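Local coordinates for eukaryotic translation initiation factor 4 gamma 2 (Homo sapiens, PDB 4IUL), which probably takes part in translation initiation through a MIF4G domain, built of HEAT repeats, that interacts with the helicase eIF4A, at residues D20-F23 against R24-G28; K57-I60 against L61-D65; D166-E170 against S171-K175; R204-G207 against P208-H212; A237-R240 against F241-D245. All blocks are in the same frame, centred on the assembly; numbering follows the deposited sequence.

Interaction 1. Residues D20-F23 against R24-G28. With SO4 (sulfate ion), chain C.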
loop_
_atom_site.group_PDB
_atom_site.type_symbol
_atom_site.label_atom_id
_atom_site.label_comp_id
_atom_site.label_asym_id
_atom_site.label_seq_id
_atom_site.Cartn_x
_atom_site.Cartn_y
_atom_site.Cartn_z
ATOM N N ASP A 20 -21.200 14.505 -9.318
ATOM C CA ASP A 20 -21.546 13.095 -9.206
ATOM C C ASP A 20 -21.359 12.307 -10.505
ATOM O O ASP A 20 -20.987 11.135 -10.464
ATOM C CB ASP A 20 -22.978 12.941 -8.682
ATOM C CG ASP A 20 -23.144 13.515 -7.273
ATOM O OD1 ASP A 20 -22.131 13.631 -6.548
ATOM O OD2 ASP A 20 -24.285 13.845 -6.888
ATOM N N ALA A 21 -21.605 12.938 -11.655
ATOM C CA ALA A 21 -21.421 12.254 -12.940
ATOM C C ALA A 21 -19.927 12.017 -13.215
ATOM O O ALA A 21 -19.553 11.019 -13.840
ATOM C CB ALA A 21 -22.039 13.067 -14.084
ATOM N N ILE A 22 -19.077 12.928 -12.746
ATOM C CA ILE A 22 -17.638 12.775 -12.940
ATOM C C ILE A 22 -17.142 11.560 -12.170
ATOM O O ILE A 22 -16.356 10.749 -12.685
ATOM C CB ILE A 22 -16.855 14.014 -12.456
ATOM C CG1 ILE A 22 -17.139 15.207 -13.370
ATOM C CG2 ILE A 22 -15.357 13.716 -12.454
ATOM C CD1 ILE A 22 -16.442 16.502 -12.930
ATOM N N PHE A 23 -17.610 11.431 -10.933
ATOM C CA PHE A 23 -17.214 10.316 -10.092
ATOM C C PHE A 23 -17.695 8.985 -10.668
ATOM O O PHE A 23 -16.985 7.980 -10.563
ATOM C CB PHE A 23 -17.727 10.540 -8.663
ATOM C CG PHE A 23 -17.022 11.663 -7.943
ATOM C CD1 PHE A 23 -17.720 12.513 -7.084
ATOM C CD2 PHE A 23 -15.654 11.876 -8.129
ATOM C CE1 PHE A 23 -17.075 13.562 -6.426
ATOM C CE2 PHE A 23 -14.992 12.921 -7.476
ATOM C CZ PHE A 23 -15.706 13.769 -6.620
ATOM N N ARG A 24 -18.883 8.964 -11.280
ATOM C CA ARG A 24 -19.374 7.722 -11.891
ATOM C C ARG A 24 -18.460 7.389 -13.081
ATOM O O ARG A 24 -18.175 6.218 -13.363
ATOM C CB ARG A 24 -20.834 7.853 -12.385
ATOM C CG ARG A 24 -21.887 8.055 -11.275
ATOM C CD ARG A 24 -23.327 7.763 -11.752
ATOM N NE ARG A 24 -23.790 8.661 -12.812
ATOM C CZ ARG A 24 -24.201 9.917 -12.628
ATOM N NH1 ARG A 24 -24.220 10.456 -11.415
ATOM N NH2 ARG A 24 -24.600 10.642 -13.670
ATOM N N LYS A 25 -17.993 8.427 -13.770
ATOM C CA LYS A 25 -17.103 8.238 -14.915
ATOM C C LYS A 25 -15.736 7.713 -14.473
ATOM O O LYS A 25 -15.144 6.856 -15.135
ATOM C CB LYS A 25 -16.921 9.559 -15.654
ATOM C CG LYS A 25 -16.083 9.473 -16.913
ATOM C CD LYS A 25 -15.979 10.862 -17.530
ATOM C CE LYS A 25 -15.981 10.836 -19.048
ATOM N NZ LYS A 25 -16.107 12.227 -19.562
ATOM N N VAL A 26 -15.231 8.230 -13.354
ATOM C CA VAL A 26 -13.936 7.786 -12.853
ATOM C C VAL A 26 -13.979 6.303 -12.505
ATOM O O VAL A 26 -13.037 5.562 -12.796
ATOM C CB VAL A 26 -13.499 8.605 -11.620
ATOM C CG1 VAL A 26 -12.262 7.977 -10.978
ATOM C CG2 VAL A 26 -13.189 10.032 -12.043
ATOM N N ARG A 27 -15.079 5.875 -11.888
ATOM C CA ARG A 27 -15.261 4.476 -11.520
ATOM C C ARG A 27 -15.203 3.589 -12.770
ATOM O O ARG A 27 -14.558 2.541 -12.762
ATOM C CB ARG A 27 -16.603 4.285 -10.796
ATOM C CG ARG A 27 -16.964 2.830 -10.498
ATOM C CD ARG A 27 -15.884 2.120 -9.689
ATOM N NE ARG A 27 -16.240 0.735 -9.378
ATOM C CZ ARG A 27 -15.477 -0.098 -8.668
ATOM N NH1 ARG A 27 -14.308 0.307 -8.187
ATOM N NH2 ARG A 27 -15.880 -1.344 -8.447
ATOM N N GLY A 28 -15.887 4.004 -13.834
ATOM C CA GLY A 28 -15.867 3.236 -15.072
ATOM C C GLY A 28 -14.445 3.088 -15.604
ATOM O O GLY A 28 -14.013 1.991 -15.953
HETATM S S SO4 C . -19.296 -1.223 -10.194
HETATM O O1 SO4 C . -18.044 -1.992 -10.078
HETATM O O2 SO4 C . -19.029 0.206 -9.936
HETATM O O3 SO4 C . -19.844 -1.383 -11.553
HETATM O O4 SO4 C . -20.267 -1.721 -9.204
#

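Interaction 2. Residues K57-I60 against L61-D65. With SO4 (sulfate ion), chain D.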
loop_
_atom_site.group_PDB
_atom_site.type_symbol
_atom_site.label_atom_id
_atom_site.label_comp_id
_atom_site.label_asym_id
_atom_site.label_seq_id
_atom_site.Cartn_x
_atom_site.Cartn_y
_atom_site.Cartn_z
ATOM N N LYS A 57 -10.348 14.732 -4.022
ATOM C CA LYS A 57 -10.726 13.888 -2.881
ATOM C C LYS A 57 -11.489 12.635 -3.299
ATOM O O LYS A 57 -11.255 11.557 -2.757
ATOM C CB LYS A 57 -11.582 14.662 -1.871
ATOM C CG LYS A 57 -10.831 15.700 -1.043
ATOM C CD LYS A 57 -11.780 16.391 -0.065
ATOM C CE LYS A 57 -11.049 17.418 0.766
ATOM N NZ LYS A 57 -11.982 18.166 1.628
ATOM N N GLY A 58 -12.405 12.788 -4.250
ATOM C CA GLY A 58 -13.183 11.654 -4.727
ATOM C C GLY A 58 -12.330 10.694 -5.538
ATOM O O GLY A 58 -12.365 9.478 -5.324
ATOM N N VAL A 59 -11.565 11.240 -6.477
ATOM C CA VAL A 59 -10.675 10.430 -7.302
ATOM C C VAL A 59 -9.801 9.519 -6.437
ATOM O O VAL A 59 -9.674 8.331 -6.716
ATOM C CB VAL A 59 -9.754 11.319 -8.173
ATOM C CG1 VAL A 59 -8.687 10.455 -8.861
ATOM C CG2 VAL A 59 -10.587 12.069 -9.206
ATOM N N ILE A 60 -9.202 10.079 -5.387
ATOM C CA ILE A 60 -8.341 9.304 -4.482
ATOM C C ILE A 60 -9.136 8.219 -3.763
ATOM O O ILE A 60 -8.657 7.096 -3.582
ATOM C CB ILE A 60 -7.659 10.227 -3.435
ATOM C CG1 ILE A 60 -6.619 11.114 -4.136
ATOM C CG2 ILE A 60 -7.001 9.398 -2.342
ATOM C CD1 ILE A 60 -6.079 12.237 -3.275
ATOM N N LEU A 61 -10.353 8.566 -3.355
ATOM C CA LEU A 61 -11.226 7.624 -2.677
ATOM C C LEU A 61 -11.534 6.436 -3.595
ATOM O O LEU A 61 -11.511 5.283 -3.169
ATOM C CB LEU A 61 -12.534 8.319 -2.275
ATOM C CG LEU A 61 -13.563 7.411 -1.592
ATOM C CD1 LEU A 61 -12.972 6.882 -0.276
ATOM C CD2 LEU A 61 -14.845 8.181 -1.329
ATOM N N LEU A 62 -11.817 6.714 -4.862
ATOM C CA LEU A 62 -12.144 5.646 -5.807
ATOM C C LEU A 62 -10.951 4.756 -6.168
ATOM O O LEU A 62 -11.088 3.529 -6.256
ATOM C CB LEU A 62 -12.770 6.250 -7.067
ATOM C CG LEU A 62 -14.150 6.890 -6.841
ATOM C CD1 LEU A 62 -14.603 7.625 -8.094
ATOM C CD2 LEU A 62 -15.163 5.804 -6.444
ATOM N N ILE A 63 -9.783 5.376 -6.351
ATOM C CA ILE A 63 -8.563 4.649 -6.701
ATOM C C ILE A 63 -8.199 3.643 -5.604
ATOM O O ILE A 63 -7.972 2.455 -5.883
ATOM C CB ILE A 63 -7.371 5.628 -6.929
ATOM C CG1 ILE A 63 -7.604 6.447 -8.200
ATOM C CG2 ILE A 63 -6.067 4.862 -7.036
ATOM C CD1 ILE A 63 -6.514 7.473 -8.504
ATOM N N VAL A 64 -8.146 4.112 -4.360
ATOM C CA VAL A 64 -7.817 3.230 -3.247
ATOM C C VAL A 64 -8.885 2.141 -3.102
ATOM O O VAL A 64 -8.579 1.007 -2.721
ATOM C CB VAL A 64 -7.670 4.028 -1.942
ATOM C CG1 VAL A 64 -7.366 3.092 -0.790
ATOM C CG2 VAL A 64 -6.532 5.048 -2.091
ATOM N N ASP A 65 -10.133 2.496 -3.415
ATOM C CA ASP A 65 -11.266 1.557 -3.383
ATOM C C ASP A 65 -10.940 0.371 -4.309
ATOM O O ASP A 65 -10.985 -0.790 -3.900
ATOM C CB ASP A 65 -12.542 2.241 -3.912
ATOM C CG ASP A 65 -13.518 2.644 -2.808
ATOM O OD1 ASP A 65 -13.147 2.582 -1.609
ATOM O OD2 ASP A 65 -14.665 3.035 -3.157
HETATM S S SO4 D . -8.948 19.711 3.514
HETATM O O1 SO4 D . -8.988 19.989 4.961
HETATM O O2 SO4 D . -7.814 20.426 2.904
HETATM O O3 SO4 D . -8.790 18.263 3.305
HETATM O O4 SO4 D . -10.205 20.167 2.890
#

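Interaction 3. Residues D166-E170 against S171-K175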
loop_
_atom_site.group_PDB
_atom_site.type_symbol
_atom_site.label_atom_id
_atom_site.label_comp_id
_atom_site.label_asym_id
_atom_site.label_seq_id
_atom_site.Cartn_x
_atom_site.Cartn_y
_atom_site.Cartn_z
ATOM N N ASP A 166 7.931 6.845 -3.688
ATOM C CA ASP A 166 7.988 7.928 -2.710
ATOM C C ASP A 166 6.653 8.652 -2.514
ATOM O O ASP A 166 6.623 9.849 -2.228
ATOM C CB ASP A 166 9.092 8.939 -3.076
ATOM C CG ASP A 166 9.662 9.662 -1.842
ATOM O OD1 ASP A 166 10.005 8.972 -0.853
ATOM O OD2 ASP A 166 9.777 10.912 -1.854
ATOM N N LEU A 167 5.555 7.912 -2.645
ATOM C CA LEU A 167 4.212 8.471 -2.475
ATOM C C LEU A 167 3.677 8.381 -1.033
ATOM O O LEU A 167 2.678 9.019 -0.706
ATOM C CB LEU A 167 3.243 7.814 -3.471
ATOM C CG LEU A 167 3.545 8.218 -4.929
ATOM C CD1 LEU A 167 2.632 7.484 -5.918
ATOM C CD2 LEU A 167 3.380 9.732 -5.063
ATOM N N ILE A 168 4.323 7.576 -0.187
ATOM C CA ILE A 168 3.968 7.475 1.230
ATOM C C ILE A 168 5.292 7.411 1.998
ATOM O O ILE A 168 6.337 7.152 1.399
ATOM C CB ILE A 168 3.069 6.240 1.571
ATOM C CG1 ILE A 168 3.649 4.955 0.979
ATOM C CG2 ILE A 168 1.629 6.498 1.119
ATOM C CD1 ILE A 168 4.697 4.305 1.862
ATOM N N HIS A 169 5.252 7.647 3.308
ATOM C CA HIS A 169 6.462 7.680 4.135
ATOM C C HIS A 169 6.871 6.435 4.954
ATOM O O HIS A 169 6.157 5.421 4.999
ATOM C CB HIS A 169 6.371 8.894 5.062
ATOM C CG HIS A 169 6.231 10.196 4.331
ATOM N ND1 HIS A 169 5.659 11.315 4.900
ATOM C CD2 HIS A 169 6.583 10.553 3.071
ATOM C CE1 HIS A 169 5.662 12.304 4.022
ATOM N NE2 HIS A 169 6.218 11.868 2.905
ATOM N N GLU A 170 8.026 6.553 5.614
ATOM C CA GLU A 170 8.626 5.491 6.432
ATOM C C GLU A 170 7.781 4.958 7.578
ATOM O O GLU A 170 7.758 3.755 7.850
ATOM C CB GLU A 170 9.958 5.957 7.032
ATOM C CG GLU A 170 11.076 6.201 6.045
ATOM C CD GLU A 170 12.454 6.155 6.718
ATOM O OE1 GLU A 170 12.636 6.812 7.765
ATOM O OE2 GLU A 170 13.355 5.458 6.199
ATOM N N SER A 171 7.101 5.861 8.265
ATOM C CA SER A 171 6.293 5.477 9.401
ATOM C C SER A 171 5.277 4.363 9.139
ATOM O O SER A 171 5.240 3.372 9.871
ATOM C CB SER A 171 5.580 6.707 9.958
ATOM O OG SER A 171 4.934 6.379 11.168
ATOM N N ILE A 172 4.461 4.513 8.101
ATOM C CA ILE A 172 3.443 3.503 7.808
ATOM C C ILE A 172 4.052 2.196 7.315
ATOM O O ILE A 172 3.486 1.120 7.536
ATOM C CB ILE A 172 2.391 4.016 6.777
ATOM C CG1 ILE A 172 1.131 3.143 6.849
ATOM C CG2 ILE A 172 2.947 3.978 5.391
ATOM C CD1 ILE A 172 -0.035 3.649 6.022
ATOM N N LEU A 173 5.201 2.283 6.651
ATOM C CA LEU A 173 5.871 1.080 6.173
ATOM C C LEU A 173 6.331 0.255 7.381
ATOM O O LEU A 173 6.123 -0.955 7.421
ATOM C CB LEU A 173 7.060 1.440 5.288
ATOM C CG LEU A 173 6.725 1.975 3.895
ATOM C CD1 LEU A 173 7.989 2.496 3.250
ATOM C CD2 LEU A 173 6.097 0.876 3.042
ATOM N N HIS A 174 6.942 0.905 8.371
ATOM C CA HIS A 174 7.388 0.187 9.572
ATOM C C HIS A 174 6.172 -0.412 10.285
ATOM O O HIS A 174 6.257 -1.480 10.889
ATOM C CB HIS A 174 8.146 1.126 10.532
ATOM C CG HIS A 174 9.565 1.390 10.128
ATOM N ND1 HIS A 174 10.565 0.452 10.267
ATOM C CD2 HIS A 174 10.139 2.465 9.534
ATOM C CE1 HIS A 174 11.691 0.934 9.772
ATOM N NE2 HIS A 174 11.460 2.154 9.318
ATOM N N LYS A 175 5.039 0.276 10.205
ATOM C CA LYS A 175 3.819 -0.196 10.850
ATOM C C LYS A 175 3.306 -1.468 10.166
ATOM O O LYS A 175 2.723 -2.335 10.815
ATOM C CB LYS A 175 2.752 0.902 10.817
ATOM C CG LYS A 175 1.962 1.026 12.100
ATOM C CD LYS A 175 1.244 2.365 12.185
ATOM C CE LYS A 175 2.231 3.512 12.281
ATOM N NZ LYS A 175 1.547 4.837 12.323
HETATM O O HOH W 1 13.373 3.510 8.133
#

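Interaction 4. Residues R204-G207 against P208-H212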
loop_
_atom_site.group_PDB
_atom_site.type_symbol
_atom_site.label_atom_id
_atom_site.label_comp_id
_atom_site.label_asym_id
_atom_site.label_seq_id
_atom_site.Cartn_x
_atom_site.Cartn_y
_atom_site.Cartn_z
ATOM N N ARG A 204 11.924 -6.611 -0.004
ATOM C CA ARG A 204 12.694 -6.498 -1.248
ATOM C C ARG A 204 12.355 -5.220 -2.007
ATOM O O ARG A 204 13.165 -4.728 -2.791
ATOM C CB ARG A 204 12.442 -7.691 -2.180
ATOM C CG ARG A 204 12.900 -9.035 -1.634
ATOM C CD ARG A 204 12.788 -10.129 -2.691
ATOM N NE ARG A 204 13.867 -10.063 -3.675
ATOM C CZ ARG A 204 15.108 -10.492 -3.453
ATOM N NH1 ARG A 204 15.432 -11.025 -2.281
ATOM N NH2 ARG A 204 16.029 -10.385 -4.403
ATOM N N THR A 205 11.160 -4.692 -1.760
ATOM C CA THR A 205 10.671 -3.481 -2.419
ATOM C C THR A 205 11.106 -2.182 -1.736
ATOM O O THR A 205 11.566 -1.246 -2.394
ATOM C CB THR A 205 9.117 -3.470 -2.483
ATOM O OG1 THR A 205 8.640 -4.656 -3.135
ATOM C CG2 THR A 205 8.628 -2.251 -3.248
ATOM N N VAL A 206 10.965 -2.135 -0.416
ATOM C CA VAL A 206 11.288 -0.944 0.367
ATOM C C VAL A 206 12.507 -1.054 1.297
ATOM O O VAL A 206 13.072 -0.041 1.713
ATOM C CB VAL A 206 10.045 -0.543 1.197
ATOM C CG1 VAL A 206 10.423 0.342 2.351
ATOM C CG2 VAL A 206 9.061 0.174 0.302
ATOM N N GLY A 207 12.908 -2.282 1.610
ATOM C CA GLY A 207 14.033 -2.508 2.504
ATOM C C GLY A 207 15.245 -1.597 2.380
ATOM O O GLY A 207 15.663 -0.993 3.369
ATOM N N PRO A 208 15.838 -1.480 1.184
ATOM C CA PRO A 208 17.014 -0.629 0.974
ATOM C C PRO A 208 16.855 0.843 1.392
ATOM O O PRO A 208 17.752 1.402 2.018
ATOM C CB PRO A 208 17.290 -0.784 -0.523
ATOM C CG PRO A 208 16.792 -2.150 -0.810
ATOM C CD PRO A 208 15.488 -2.195 -0.051
ATOM N N ARG A 209 15.724 1.466 1.062
ATOM C CA ARG A 209 15.525 2.870 1.420
ATOM C C ARG A 209 15.250 3.094 2.913
ATOM O O ARG A 209 15.500 4.176 3.444
ATOM C CB ARG A 209 14.382 3.492 0.599
ATOM C CG ARG A 209 12.973 3.084 1.022
ATOM C CD ARG A 209 11.959 4.198 0.712
ATOM N NE ARG A 209 11.970 4.575 -0.700
ATOM C CZ ARG A 209 11.750 5.807 -1.156
ATOM N NH1 ARG A 209 11.497 6.801 -0.313
ATOM N NH2 ARG A 209 11.800 6.049 -2.461
ATOM N N LEU A 210 14.742 2.070 3.589
ATOM C CA LEU A 210 14.427 2.180 5.009
ATOM C C LEU A 210 15.641 1.931 5.899
ATOM O O LEU A 210 15.752 2.483 6.998
ATOM C CB LEU A 210 13.338 1.168 5.370
ATOM C CG LEU A 210 11.907 1.593 5.716
ATOM C CD1 LEU A 210 11.328 2.526 4.672
ATOM C CD2 LEU A 210 11.063 0.323 5.841
ATOM N N ASP A 211 16.558 1.111 5.398
ATOM C CA ASP A 211 17.739 0.707 6.146
ATOM C C ASP A 211 18.909 1.693 6.205
ATOM O O ASP A 211 20.018 1.371 5.767
ATOM C CB ASP A 211 18.213 -0.647 5.599
ATOM C CG ASP A 211 18.997 -1.454 6.614
ATOM O OD1 ASP A 211 18.931 -1.132 7.821
ATOM O OD2 ASP A 211 19.669 -2.424 6.201
ATOM N N HIS A 212 18.668 2.890 6.742
ATOM C CA HIS A 212 19.739 3.869 6.883
ATOM C C HIS A 212 20.163 3.935 8.344
ATOM O O HIS A 212 19.471 3.423 9.227
ATOM C CB HIS A 212 19.329 5.256 6.348
ATOM C CG HIS A 212 18.015 5.759 6.864
ATOM N ND1 HIS A 212 17.850 6.254 8.140
ATOM C CD2 HIS A 212 16.804 5.857 6.262
ATOM C CE1 HIS A 212 16.594 6.635 8.304
ATOM N NE2 HIS A 212 15.938 6.404 7.179
#

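Interaction 5. Residues A237-R240 against F241-D245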
loop_
_atom_site.group_PDB
_atom_site.type_symbol
_atom_site.label_atom_id
_atom_site.label_comp_id
_atom_site.label_asym_id
_atom_site.label_seq_id
_atom_site.Cartn_x
_atom_site.Cartn_y
_atom_site.Cartn_z
ATOM N N ALA A 237 8.604 -25.335 3.187
ATOM C CA ALA A 237 9.957 -25.204 2.664
ATOM C C ALA A 237 10.130 -23.871 1.950
ATOM O O ALA A 237 11.069 -23.130 2.229
ATOM C CB ALA A 237 10.269 -26.354 1.712
ATOM N N ARG A 238 9.216 -23.573 1.030
ATOM C CA ARG A 238 9.260 -22.331 0.264
ATOM C C ARG A 238 9.369 -21.092 1.143
ATOM O O ARG A 238 10.136 -20.182 0.841
ATOM C CB ARG A 238 8.017 -22.203 -0.624
ATOM C CG ARG A 238 7.885 -20.843 -1.318
ATOM C CD ARG A 238 6.758 -20.821 -2.356
ATOM N NE ARG A 238 5.540 -20.145 -1.905
ATOM C CZ ARG A 238 4.811 -20.509 -0.850
ATOM N NH1 ARG A 238 5.169 -21.552 -0.112
ATOM N NH2 ARG A 238 3.708 -19.837 -0.541
ATOM N N ILE A 239 8.596 -21.060 2.225
ATOM C CA ILE A 239 8.598 -19.917 3.130
ATOM C C ILE A 239 9.953 -19.685 3.793
ATOM O O ILE A 239 10.490 -18.579 3.736
ATOM C CB ILE A 239 7.518 -20.071 4.225
ATOM C CG1 ILE A 239 6.127 -20.087 3.584
ATOM C CG2 ILE A 239 7.629 -18.938 5.238
ATOM C CD1 ILE A 239 5.781 -18.834 2.791
ATOM N N ARG A 240 10.517 -20.714 4.415
ATOM C CA ARG A 240 11.802 -20.531 5.068
ATOM C C ARG A 240 12.954 -20.332 4.084
ATOM O O ARG A 240 14.022 -19.869 4.470
ATOM C CB ARG A 240 12.102 -21.680 6.038
ATOM C CG ARG A 240 12.332 -23.043 5.432
ATOM C CD ARG A 240 12.881 -23.967 6.515
ATOM N NE ARG A 240 13.266 -25.280 6.009
ATOM C CZ ARG A 240 12.409 -26.255 5.726
ATOM N NH1 ARG A 240 11.107 -26.069 5.900
ATOM N NH2 ARG A 240 12.857 -27.418 5.275
ATOM N N PHE A 241 12.746 -20.666 2.814
ATOM C CA PHE A 241 13.796 -20.453 1.822
ATOM C C PHE A 241 13.700 -19.008 1.339
ATOM O O PHE A 241 14.687 -18.415 0.894
ATOM C CB PHE A 241 13.647 -21.405 0.631
ATOM C CG PHE A 241 13.888 -22.857 0.972
ATOM C CD1 PHE A 241 14.880 -23.221 1.885
ATOM C CD2 PHE A 241 13.137 -23.863 0.363
ATOM C CE1 PHE A 241 15.121 -24.562 2.185
ATOM C CE2 PHE A 241 13.371 -25.206 0.655
ATOM C CZ PHE A 241 14.365 -25.556 1.569
ATOM N N LEU A 242 12.498 -18.448 1.445
ATOM C CA LEU A 242 12.238 -17.076 1.027
ATOM C C LEU A 242 12.803 -16.128 2.082
ATOM O O LEU A 242 13.264 -15.032 1.765
ATOM C CB LEU A 242 10.731 -16.852 0.873
ATOM C CG LEU A 242 10.273 -15.933 -0.260
ATOM C CD1 LEU A 242 10.945 -14.575 -0.122
ATOM C CD2 LEU A 242 10.622 -16.557 -1.598
ATOM N N LEU A 243 12.767 -16.558 3.339
ATOM C CA LEU A 243 13.296 -15.744 4.422
ATOM C C LEU A 243 14.817 -15.734 4.343
ATOM O O LEU A 243 15.446 -14.686 4.486
ATOM C CB LEU A 243 12.841 -16.292 5.782
ATOM C CG LEU A 243 11.353 -16.160 6.126
ATOM C CD1 LEU A 243 11.023 -17.007 7.352
ATOM C CD2 LEU A 243 11.009 -14.691 6.365
ATOM N N GLN A 244 15.402 -16.906 4.102
ATOM C CA GLN A 244 16.851 -17.040 4.000
ATOM C C GLN A 244 17.426 -16.184 2.882
ATOM O O GLN A 244 18.502 -15.605 3.029
ATOM C CB GLN A 244 17.246 -18.499 3.763
ATOM C CG GLN A 244 16.900 -19.442 4.903
ATOM C CD GLN A 244 17.459 -20.843 4.696
ATOM O OE1 GLN A 244 17.220 -21.747 5.503
ATOM N NE2 GLN A 244 18.212 -21.028 3.613
ATOM N N ASP A 245 16.714 -16.104 1.764
ATOM C CA ASP A 245 17.195 -15.312 0.639
ATOM C C ASP A 245 17.132 -13.813 0.933
ATOM O O ASP A 245 17.980 -13.049 0.474
ATOM C CB ASP A 245 16.386 -15.622 -0.624
ATOM C CG ASP A 245 16.937 -14.915 -1.855
ATOM O OD1 ASP A 245 18.085 -15.223 -2.253
ATOM O OD2 ASP A 245 16.229 -14.050 -2.419
#

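Interaction 1. Residues D20-F23 against R24-G28
R24 doubles back along helix 13-31 of the HEAT-repeat MIF4G domain and lies over A21, three residues earlier. A bend halfway along its chain (chi3 -63°) lays the guanidinium flat, with A21 CA 3.4 Å above one face, toward the rim. A21 CB supports the same group, 3.6 Å from R24 NH2; an alanine suits this place because it is too small to push the plane away. D20 adds its CB, 3.9 Å from R24 NH1, while its carboxylate leads away. F23 turns its ring from this surface toward L54 of helix 53-69 and joins the contact mainly through its backbone, F23 O accepting R27 N at 3.1 Å. R27 reaches outward to a sulfate, with NE 2.9 Å from O2 and NH2 2.8 Å from O1, and NH2 also forms a salt bridge with E69. The D20 and R24 charges do not touch (OD2 to NH1 5.7 Å), so any attraction is probably diffuse, whereas R27 makes directed bonds to its anions.

Interaction 2. Residues K57-I60 against L61-D65
I63 lies alongside V59 on helix 53-69 of the HEAT-repeat domain, an i to i+4 pair whose side chains point the same way. Followed outward, I63 CB comes first, 3.6 Å from V59 O. CG1, placed opposite the carbonyl carbon (chi1 -69°), leans closer still, 3.2 Å from V59 O, so the carbonyl that accepts I63 N at 3.0 Å is also overlaid by aliphatic carbon. From there the extended chain carries I63 CD1 to V59 CG1, at 3.7 Å. Beyond the pair stand C81 and L84 of helix 74-87 and L30 of helix 13-31, an apolar setting for which two branched hydrocarbon side chains are well suited. Shortening I63 to an alanine would probably open a gap beside V59 CG1 and leave C81, L84 and L30 without part of their packing partner. One residue further along, I60 and V64 repeat the pairing more loosely, I60 CG2 lying 4.4 Å from V64 CG2, while the V64 N to I60 O bond is nearly straight at 173°. L62 CG rests 3.5 Å from G58 O. K57 goes the other way: its extended chain brings NZ to O4 of a sulfate at 3.0 Å, an ion that K53 and R110 also hold. The chemistry is thus divided, with dispersion forces between hydrocarbons inside and three basic groups gathered round one anion at the surface.

Interaction 3. Residues D166-E170 against S171-K175
I168 and L173 make the apolar part of this contact, their side chains crossing obliquely with I168 CD1 3.7 Å from L173 CG. I168 gets there by setting CG1 between its backbone N and carbonyl carbon (chi1 49°), which swings the tip toward the helix start; I172 CG2 meets the same CD1 at 4.0 Å. These branched hydrocarbons pack I168 against the first turn of helix 170-181. In the backbone, H169 stands at the N-cap position of that helix. E170 O accepts H174 N at 3.0 Å in a bond of 167°, and H174 CD2 also comes within 3.2 Å of E170 O. The polar part is carried by a water lying in the plane of the H174 ring at its edge, 2.6 Å from NE2, and bonded weakly to E170 OE2. Stronger partners fix both ends: E170 OE2 bonds to H212, and H174 ND1 to Y222 OH. Just upstream, D166 ends helix 141-163 in a Schellman motif and forms a salt bridge with R209. The contact therefore lies at the bend joining helix 141-163 to helix 170-181, with L173 directed at V206 and L210 of helix 193-210, and I172 at I159 of helix 141-163 and Q117 of helix 107-127.

Interaction 4. Residues R204-G207 against P208-H212
V206 and L210 meet across a proline kink close to the C-terminal end of helix 193-210. At the start of the segment, R204 O only faces the proline ring carbon P208 CD, at 4.4 Å. A proline nitrogen has no hydrogen to give, and neither P208 N nor R209 N is bonded to the turn before, which is what kinks the helix; the guanidinium of R204 points away to D245. V206 carries most of the side-chain contact. Its CG1 branch, anti to the backbone N (chi1 160°), comes unusually close to L210, 3.3 Å from CD1 and 3.5 Å from CD2, so the leucine fork is pressed against a single methyl. V206 O accepts L210 N at 3.3 Å, and takes from R209 N only a weak bond. R209 departs with its CG 4.0 Å from V206 CG1, heading for the loop before helix 170-181. G207, with no side chain to crowd the proline that follows, fits the bend well. Its carbonyl receives the final regular bond, from D211 N, before D211 centres an inverse gamma turn and directs its carboxylate to R250 and W254. D211 CB ends up 3.4 Å from G207 O.

Interaction 5. Residues A237-R240 against F241-D245
I239 and L243 form the inward face of the first turns of helix 237-251, an amphipathic helix of this HEAT-repeat domain. L243 CG rests 3.5 Å from I239 O, and I239 CG2 faces L243 CD1 at 4.4 Å. L243 suits this buried side, where C200 of helix 193-210 and M230 pack on it, and I239 lies against E197. L242 belongs to the same side, meeting C200, while R238 reaches across to a salt bridge with E197. The solvent side nevertheless has the closer side-chain approach: there F241 lies back over the small A237, its CE2 3.5 Å from A237 CB, and R240 sends a long chain off past it, bonding weakly to L235 O. Q244 borders this side, its CD 3.6 Å from R240 O and its chain against M230 and L231. Cutting Q244 back to an alanine is likely to open a gap beside M230 and L231 and to bare R240 O. Q244 N bonds R240 O at 3.3 Å, from 46° above the carbonyl plane.

In the fold
The five contacts follow one another along a chain of stacked helices. Interactions 1 and 2 touch, their centres 11 Å apart: V26 CG1 is 3.7 Å from L62 CD1, and F23 CE2 lies 3.5 Å from G58 CA, where the lack of a side chain on G58 lets the ring sit close. Interactions 3 and 4 are also 11 Å apart between centres and are joined by the D166 OD1 to R209 NH1 salt bridge at 2.7 Å. Interaction 4 reaches interaction 5 through R204 NH1 and D245 OD2, 3.1 Å apart. Between the two groups, interactions 2 and 3 stay about 9 Å apart at nearest atoms. The two sulfates, probably from crystallisation, belong to interactions 1 and 2.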